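Alginate lyase, family PL7 (Zobellia galactanivorans, PDB 3ZPY) is the catalytic domain of a marine bacterial enzyme that probably cleaves alginate by beta-elimination, as polysaccharide lyases do. Local coordinates at residues Gly161-Thr164 with Glu165-Gly169. Sequence-based numbering, arbitrary orientation.
Sequences GYVT and EEQGG
Tyr162 offers one ring face to the aliphatic base of Glu166, four residues on: Glu166 CB stands over the ring centre in a CH-pi contact, 3.7 Å from the Tyr162 centroid and 6° off the normal, with Glu166 CG over the CD2-CE2 side. Tyr162 has its CG anti to the backbone N (chi1 -176°), which carries the ring forward along the chain, alongside Glu166, while the Glu166 N to Tyr162 O bond (3.0 Å) joins the same two residues through their backbone. At the start of the turn, Glu165 folds back on the N-cap residue Gly161. Glu165 N donates to Gly161 O (2.8 Å), which also accepts from Thr164 N, and the extended side chain of Glu165 brings its OE2 to Gly161 N (3.0 Å), the N-H arriving from above the carboxylate plane. A salt bridge from OE2 to Arg141 ties this end to strand 138-146. At the other end too a carbonyl is shared: Thr164 O takes Gln167 N (3.0 Å), closing a type I beta turn, and Gly169 N (2.8 Å), from opposite faces of its carbonyl plane. Thr164 OG1 is held by Ile159 O. One short helical turn and its exit thereby link the antiparallel neighbours 154-160 and 171-177, a strand connection in the beta-jelly-roll fold of PL7 alginate lyases.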
# COMPACT_ATOMS: atom_id res chain seq x y z
N GLY A 161 -8.97 -6.75 -3.54
CA GLY A 161 -9.68 -6.52 -2.31
C GLY A 161 -11.15 -6.84 -2.39
O GLY A 161 -11.63 -7.19 -3.48
N TYR A 162 -11.89 -6.63 -1.28
CA TYR A 162 -13.28 -7.12 -1.15
C TYR A 162 -14.20 -6.57 -2.26
O TYR A 162 -14.96 -7.30 -2.88
CB TYR A 162 -13.81 -6.70 0.21
CG TYR A 162 -15.14 -7.21 0.49
CD1 TYR A 162 -16.29 -6.76 -0.22
CD2 TYR A 162 -15.28 -8.29 1.36
CE1 TYR A 162 -17.54 -7.30 0.03
CE2 TYR A 162 -16.53 -8.85 1.63
CZ TYR A 162 -17.68 -8.33 0.95
OH TYR A 162 -18.93 -8.88 1.12
N VAL A 163 -13.98 -5.29 -2.60
CA VAL A 163 -14.93 -4.59 -3.44
C VAL A 163 -14.99 -5.20 -4.87
O VAL A 163 -16.03 -5.13 -5.50
CB VAL A 163 -14.60 -3.06 -3.52
CG1 VAL A 163 -13.31 -2.79 -4.29
CG2 VAL A 163 -15.83 -2.30 -4.05
N THR A 164 -13.93 -5.87 -5.31
CA THR A 164 -13.94 -6.62 -6.58
C THR A 164 -13.96 -8.12 -6.28
O THR A 164 -14.78 -8.84 -6.87
CB THR A 164 -12.82 -6.21 -7.54
OG1 THR A 164 -11.59 -6.40 -6.88
CG2 THR A 164 -13.01 -4.83 -8.07
N GLU A 165 -13.01 -8.59 -5.47
CA GLU A 165 -12.92 -10.07 -5.32
C GLU A 165 -14.18 -10.76 -4.82
O GLU A 165 -14.37 -11.94 -5.13
CB GLU A 165 -11.73 -10.37 -4.41
CG GLU A 165 -10.37 -9.99 -4.95
CD GLU A 165 -9.33 -10.29 -3.90
OE1 GLU A 165 -9.45 -11.23 -3.05
OE2 GLU A 165 -8.32 -9.66 -3.92
N GLU A 166 -14.95 -10.11 -3.95
CA GLU A 166 -16.13 -10.71 -3.35
C GLU A 166 -17.38 -10.21 -4.07
O GLU A 166 -18.50 -10.52 -3.71
CB GLU A 166 -16.16 -10.41 -1.83
CG GLU A 166 -15.10 -11.14 -1.01
CD GLU A 166 -15.47 -12.56 -0.70
OE1 GLU A 166 -16.52 -12.99 -1.16
OE2 GLU A 166 -14.70 -13.22 0.01
N GLN A 167 -17.16 -9.49 -5.19
CA GLN A 167 -18.25 -8.83 -5.96
C GLN A 167 -17.98 -8.92 -7.46
O GLN A 167 -17.90 -7.92 -8.20
CB GLN A 167 -18.48 -7.38 -5.47
CG GLN A 167 -18.57 -7.22 -3.96
CD GLN A 167 -19.06 -5.84 -3.64
OE1 GLN A 167 -18.56 -4.81 -4.20
NE2 GLN A 167 -20.04 -5.74 -2.74
N GLY A 168 -17.71 -10.15 -7.91
CA GLY A 168 -17.62 -10.44 -9.35
C GLY A 168 -16.26 -10.65 -9.89
O GLY A 168 -16.10 -11.02 -11.07
N GLY A 169 -15.23 -10.45 -9.07
CA GLY A 169 -13.84 -10.77 -9.49
C GLY A 169 -12.95 -9.56 -9.63
O GLY A 169 -13.45 -8.46 -9.88